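Local coordinates for protein V-type ATP synthase alpha chain (Nanoarchaeum equitans Kin4-M, PDB 5BN4) that forms the A subunit of an archaeal V-type ATPase assembly and belongs to the P-loop nucleotide-binding ATP synthase alpha/beta family, at residues P189-L194 with R362-N367; E343-Y348 with E388-N393. All blocks are in the same frame, centred on the assembly; numbering follows the deposited sequence.

Interaction 1: residues P189-L194 with R362-N367; sequences PYKEKL and RVRTLN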
loop_
_atom_site.group_PDB
_atom_site.type_symbol
_atom_site.label_atom_id
_atom_site.label_comp_id
_atom_site.label_asym_id
_atom_site.label_seq_id
_atom_site.Cartn_x
_atom_site.Cartn_y
_atom_site.Cartn_z
ATOM N N PRO A 189 -42.705 9.311 10.870
ATOM C CA PRO A 189 -43.109 10.472 10.072
ATOM C C PRO A 189 -43.249 11.755 10.886
ATOM O O PRO A 189 -43.530 11.713 12.083
ATOM C CB PRO A 189 -44.475 10.053 9.521
ATOM C CG PRO A 189 -45.007 9.120 10.546
ATOM C CD PRO A 189 -43.816 8.361 11.055
ATOM N N TYR A 190 -43.045 12.885 10.219
ATOM C CA TYR A 190 -43.241 14.200 10.814
ATOM C C TYR A 190 -43.732 15.150 9.726
ATOM O O TYR A 190 -43.663 14.826 8.542
ATOM C CB TYR A 190 -41.940 14.717 11.431
ATOM C CG TYR A 190 -40.754 14.679 10.495
ATOM C CD1 TYR A 190 -40.490 15.734 9.630
ATOM C CD2 TYR A 190 -39.895 13.588 10.478
ATOM C CE1 TYR A 190 -39.408 15.702 8.773
ATOM C CE2 TYR A 190 -38.810 13.546 9.625
ATOM C CZ TYR A 190 -38.570 14.606 8.775
ATOM O OH TYR A 190 -37.489 14.569 7.925
ATOM N N LYS A 191 -44.225 16.318 10.122
ATOM C CA LYS A 191 -44.793 17.254 9.154
ATOM C C LYS A 191 -43.746 17.976 8.306
ATOM O O LYS A 191 -43.761 17.878 7.080
ATOM C CB LYS A 191 -45.712 18.268 9.840
ATOM C CG LYS A 191 -47.128 17.763 10.075
ATOM C CD LYS A 191 -48.031 18.884 10.564
ATOM C CE LYS A 191 -49.475 18.428 10.675
ATOM N NZ LYS A 191 -50.367 19.538 11.115
ATOM N N GLU A 192 -42.842 18.699 8.958
ATOM C CA GLU A 192 -41.892 19.543 8.239
ATOM C C GLU A 192 -40.535 19.628 8.932
ATOM O O GLU A 192 -40.457 19.877 10.134
ATOM C CB GLU A 192 -42.479 20.946 8.063
ATOM C CG GLU A 192 -41.511 21.983 7.516
ATOM C CD GLU A 192 -42.062 23.397 7.610
ATOM O OE1 GLU A 192 -43.130 23.577 8.232
ATOM O OE2 GLU A 192 -41.429 24.326 7.065
ATOM N N LYS A 193 -39.468 19.417 8.167
ATOM C CA LYS A 193 -38.115 19.602 8.676
ATOM C C LYS A 193 -37.841 21.090 8.874
ATOM O O LYS A 193 -37.855 21.864 7.918
ATOM C CB LYS A 193 -37.090 19.004 7.710
ATOM C CG LYS A 193 -35.643 19.326 8.061
ATOM C CD LYS A 193 -35.167 18.550 9.281
ATOM C CE LYS A 193 -34.909 17.091 8.937
ATOM N NZ LYS A 193 -33.785 16.936 7.970
ATOM N N LEU A 194 -37.595 21.486 10.119
ATOM C CA LEU A 194 -37.395 22.892 10.453
ATOM C C LEU A 194 -35.940 23.330 10.317
ATOM O O LEU A 194 -35.029 22.504 10.283
ATOM C CB LEU A 194 -37.890 23.180 11.872
ATOM C CG LEU A 194 -39.383 22.972 12.125
ATOM C CD1 LEU A 194 -39.727 23.261 13.578
ATOM C CD2 LEU A 194 -40.210 23.842 11.190
ATOM N N ARG A 362 -34.257 18.912 13.379
ATOM C CA ARG A 362 -35.310 19.612 14.102
ATOM C C ARG A 362 -36.538 19.672 13.207
ATOM O O ARG A 362 -36.484 20.218 12.108
ATOM C CB ARG A 362 -34.851 21.022 14.475
ATOM C CG ARG A 362 -35.953 21.933 14.991
ATOM C CD ARG A 362 -35.375 23.239 15.521
ATOM N NE ARG A 362 -36.414 24.188 15.908
ATOM C CZ ARG A 362 -36.820 25.203 15.152
ATOM N NH1 ARG A 362 -36.269 25.411 13.963
ATOM N NH2 ARG A 362 -37.774 26.015 15.585
ATOM N N VAL A 363 -37.643 19.097 13.669
ATOM C CA VAL A 363 -38.818 18.957 12.816
ATOM C C VAL A 363 -40.089 19.552 13.409
ATOM O O VAL A 363 -40.133 19.943 14.575
ATOM C CB VAL A 363 -39.099 17.474 12.476
ATOM C CG1 VAL A 363 -37.864 16.808 11.890
ATOM C CG2 VAL A 363 -39.579 16.730 13.711
ATOM N N ARG A 364 -41.118 19.621 12.571
ATOM C CA ARG A 364 -42.463 19.939 13.010
ATOM C C ARG A 364 -43.201 18.619 13.148
ATOM O O ARG A 364 -43.432 17.921 12.160
ATOM C CB ARG A 364 -43.162 20.828 11.982
ATOM C CG ARG A 364 -44.621 21.124 12.290
ATOM C CD ARG A 364 -44.840 22.614 12.481
ATOM N NE ARG A 364 -44.241 23.097 13.721
ATOM C CZ ARG A 364 -43.950 24.371 13.964
ATOM N NH1 ARG A 364 -44.188 25.296 13.043
ATOM N NH2 ARG A 364 -43.409 24.719 15.125
ATOM N N THR A 365 -43.552 18.270 14.380
ATOM C CA THR A 365 -44.189 16.991 14.660
ATOM C C THR A 365 -45.610 16.950 14.103
ATOM O O THR A 365 -46.153 17.976 13.698
ATOM C CB THR A 365 -44.202 16.700 16.167
ATOM O OG1 THR A 365 -44.888 17.756 16.850
ATOM C CG2 THR A 365 -42.780 16.615 16.694
ATOM N N LEU A 366 -46.201 15.759 14.078
ATOM C CA LEU A 366 -47.543 15.581 13.531
ATOM C C LEU A 366 -48.591 16.350 14.328
ATOM O O LEU A 366 -49.619 16.754 13.788
ATOM C CB LEU A 366 -47.913 14.100 13.488
ATOM C CG LEU A 366 -47.018 13.214 12.623
ATOM C CD1 LEU A 366 -47.500 11.773 12.668
ATOM C CD2 LEU A 366 -46.989 13.729 11.198
ATOM N N ASN A 367 -48.325 16.546 15.615
ATOM C CA ASN A 367 -49.227 17.310 16.468
ATOM C C ASN A 367 -48.834 18.781 16.534
ATOM O O ASN A 367 -49.184 19.487 17.480
ATOM C CB ASN A 367 -49.300 16.698 17.870
ATOM C CG ASN A 367 -47.930 16.410 18.455
ATOM O OD1 ASN A 367 -46.987 17.180 18.272
ATOM N ND2 ASN A 367 -47.814 15.291 19.161
HETATM O O HOH W 1 -43.636 13.711 14.332
#
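A classic beta bulge joins 189-194 to 362-367: Lys-191 and Glu-192 both face Arg-364 across a short antiparallel ladder. Arg-364 O accepts from Lys-191 N at 2.7 Å, with the donor almost in line with the C=O (173°), and more weakly from Glu-192 N at 3.3 Å. Beyond the bulge the pairing turns regular, with Arg-364 N bonded to Glu-192 O and Leu-194 N to Arg-362 O. Lys-193 and Val-363 form the non-hydrogen-bonded pair, and on their face of the sheet Val-363 meets the ring of Tyr-190. Its CG1 stands over the middle of that ring, 3.6 Å from the centroid, in a CH-pi contact. The Tyr-190 ring reaches this place because CG sits between the backbone N and the carbonyl carbon (chi1 52°). The CD1 of Leu-194 lies over a face of the Arg-362 guanidinium, 3.8 Å from CZ, and above the rim of the Arg-364 group. Arg-362 is held further by a salt bridge to Glu-370 and a bond to Asp-195 O, while Lys-191 NZ pairs with Asp-368. Past the ladder, a water links Pro-189 O to Leu-366 N. Tyr-190 and Val-363 rest on Arg-309 of helix 292-309, and strand 361-364 continues the sheet through Val-363, bonded to Gly-371 of strand 370-379.

Interaction 2: residues E343-Y348 with E388-N393; sequences EGYPAY and EPVTQN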
loop_
_atom_site.group_PDB
_atom_site.type_symbol
_atom_site.label_atom_id
_atom_site.label_comp_id
_atom_site.label_asym_id
_atom_site.label_seq_id
_atom_site.Cartn_x
_atom_site.Cartn_y
_atom_site.Cartn_z
ATOM N N GLU A 343 -11.873 -1.538 1.377
ATOM C CA GLU A 343 -11.467 -2.119 2.657
ATOM C C GLU A 343 -12.430 -3.182 3.181
ATOM O O GLU A 343 -12.715 -3.242 4.377
ATOM C CB GLU A 343 -11.238 -1.030 3.710
ATOM C CG GLU A 343 -10.093 -0.090 3.375
ATOM C CD GLU A 343 -9.651 0.739 4.564
ATOM O OE1 GLU A 343 -10.016 0.384 5.705
ATOM O OE2 GLU A 343 -8.938 1.744 4.354
ATOM N N GLY A 344 -12.930 -4.019 2.277
ATOM C CA GLY A 344 -13.749 -5.152 2.661
ATOM C C GLY A 344 -15.210 -4.820 2.886
ATOM O O GLY A 344 -16.071 -5.698 2.799
ATOM N N TYR A 345 -15.492 -3.556 3.182
ATOM C CA TYR A 345 -16.856 -3.117 3.450
ATOM C C TYR A 345 -17.718 -3.260 2.205
ATOM O O TYR A 345 -17.213 -3.151 1.091
ATOM C CB TYR A 345 -16.864 -1.666 3.930
ATOM C CG TYR A 345 -16.189 -1.469 5.264
ATOM C CD1 TYR A 345 -16.835 -1.807 6.443
ATOM C CD2 TYR A 345 -14.906 -0.948 5.343
ATOM C CE1 TYR A 345 -16.223 -1.632 7.667
ATOM C CE2 TYR A 345 -14.285 -0.768 6.564
ATOM C CZ TYR A 345 -14.948 -1.112 7.723
ATOM O OH TYR A 345 -14.334 -0.936 8.942
ATOM N N PRO A 346 -19.022 -3.520 2.390
ATOM C CA PRO A 346 -19.937 -3.580 1.246
ATOM C C PRO A 346 -20.003 -2.233 0.539
ATOM O O PRO A 346 -19.751 -1.202 1.164
ATOM C CB PRO A 346 -21.288 -3.911 1.891
ATOM C CG PRO A 346 -21.149 -3.492 3.319
ATOM C CD PRO A 346 -19.718 -3.760 3.666
ATOM N N ALA A 347 -20.334 -2.242 -0.747
ATOM C CA ALA A 347 -20.380 -1.014 -1.531
ATOM C C ALA A 347 -21.527 -0.101 -1.105
ATOM O O ALA A 347 -21.554 1.078 -1.459
ATOM C CB ALA A 347 -20.469 -1.334 -3.015
ATOM N N TYR A 348 -22.470 -0.648 -0.342
ATOM C CA TYR A 348 -23.616 0.127 0.122
ATOM C C TYR A 348 -23.444 0.638 1.550
ATOM O O TYR A 348 -24.426 0.924 2.234
ATOM C CB TYR A 348 -24.906 -0.688 0.006
ATOM C CG TYR A 348 -24.830 -2.075 0.607
ATOM C CD1 TYR A 348 -24.924 -2.267 1.981
ATOM C CD2 TYR A 348 -24.681 -3.194 -0.201
ATOM C CE1 TYR A 348 -24.859 -3.535 2.529
ATOM C CE2 TYR A 348 -24.618 -4.464 0.339
ATOM C CZ TYR A 348 -24.706 -4.628 1.704
ATOM O OH TYR A 348 -24.642 -5.892 2.247
ATOM N N GLU A 388 -9.925 6.060 6.334
ATOM C CA GLU A 388 -10.705 4.839 6.164
ATOM C C GLU A 388 -12.152 5.176 5.781
ATOM O O GLU A 388 -12.633 6.267 6.090
ATOM C CB GLU A 388 -10.638 3.995 7.442
ATOM C CG GLU A 388 -11.215 4.665 8.670
ATOM C CD GLU A 388 -12.652 4.268 8.915
ATOM O OE1 GLU A 388 -13.295 4.877 9.795
ATOM O OE2 GLU A 388 -13.134 3.345 8.225
ATOM N N PRO A 389 -12.839 4.250 5.086
ATOM C CA PRO A 389 -14.181 4.492 4.541
ATOM C C PRO A 389 -15.200 5.004 5.557
ATOM O O PRO A 389 -15.855 6.010 5.290
ATOM C CB PRO A 389 -14.606 3.110 4.042
ATOM C CG PRO A 389 -13.343 2.438 3.703
ATOM C CD PRO A 389 -12.340 2.913 4.713
ATOM N N VAL A 390 -15.330 4.322 6.691
ATOM C CA VAL A 390 -16.352 4.660 7.679
ATOM C C VAL A 390 -16.283 6.124 8.104
ATOM O O VAL A 390 -17.284 6.838 8.055
ATOM C CB VAL A 390 -16.264 3.762 8.927
ATOM C CG1 VAL A 390 -17.419 4.062 9.869
ATOM C CG2 VAL A 390 -16.265 2.294 8.527
ATOM N N THR A 391 -15.097 6.565 8.510
ATOM C CA THR A 391 -14.891 7.955 8.902
ATOM C C THR A 391 -15.201 8.903 7.751
ATOM O O THR A 391 -15.924 9.884 7.919
ATOM C CB THR A 391 -13.443 8.200 9.356
ATOM O OG1 THR A 391 -13.166 7.416 10.522
ATOM C CG2 THR A 391 -13.226 9.672 9.671
ATOM N N GLN A 392 -14.652 8.599 6.580
ATOM C CA GLN A 392 -14.810 9.464 5.417
ATOM C C GLN A 392 -16.253 9.525 4.925
ATOM O O GLN A 392 -16.748 10.595 4.573
ATOM C CB GLN A 392 -13.868 9.031 4.294
ATOM C CG GLN A 392 -12.406 9.319 4.595
ATOM C CD GLN A 392 -12.141 10.801 4.809
ATOM O OE1 GLN A 392 -12.616 11.644 4.047
ATOM N NE2 GLN A 392 -11.389 11.124 5.854
ATOM N N ASN A 393 -16.922 8.377 4.902
ATOM C CA ASN A 393 -18.333 8.330 4.538
ATOM C C ASN A 393 -19.171 9.190 5.473
ATOM O O ASN A 393 -20.080 9.897 5.037
ATOM C CB ASN A 393 -18.847 6.889 4.557
ATOM C CG ASN A 393 -18.276 6.053 3.431
ATOM O OD1 ASN A 393 -17.749 6.585 2.455
ATOM N ND2 ASN A 393 -18.386 4.735 3.557
HETATM O O HOH W 2 -12.149 1.104 8.178
#
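Glu-388, the N-cap of helix 389-394, meets Glu-343 through its CB, 4.1 Å from Glu-343 OE1. Its own carboxylate turns back to the helix start, with CG between the backbone N and the carbonyl carbon (chi1 62°) and the chain bent at chi2. OE1 takes two donors from the same face of the carboxylate plane, Thr-391 N at 2.8 Å and Thr-391 OG1; OE2 takes Val-390 N at 2.9 Å from above the plane. These bonds satisfy helix-start amides and fix the carboxylate. The two carboxylates do not touch: Glu-343 OE1 and Glu-388 OE2 are 5.0 Å apart, and a modelled water near both also lies 3.1 Å from Tyr-345 OH, though its bonds to the acids are weak or doubtful. Next, Pro-389 touches both Glu-343 and Tyr-345, with CD 3.5 Å from Glu-343 CD and CG 4.1 Å from Tyr-345 CD2. Val-390 follows with CG2 over a face of the Tyr-345 ring, nearest CZ at 3.7 Å, a CH-pi contact well off the ring normal. Arg-330 adds a cation-pi contact to the same ring. Further along, Asn-393 packs on Leu-349, Leu-350 and Leu-353 of helix 349-357. The helix start touches Ala-326 of helix 322-335, which Tyr-345 also meets, and Val-379 of strand 370-379.

From the N terminus the chain meets 189-194 first, then 343-348, 362-367 and 388-393, so the two contacts cross. Interaction 1 closes a loop of 167 residues, bringing the short strand 192-193 back to strand 361-364 at an edge of the large mixed sheet. Interaction 2 closes a loop of 39 residues and fastens the connection between helices 322-335 and 349-357 to the start of helix 389-394. The two lie apart, with centres 31 Å from each other and nearest atoms about 16 Å. Strand 370-379 connects them: it pairs with strand 361-364 near its start and touches Glu-388 and Val-390 through Val-379 at its end.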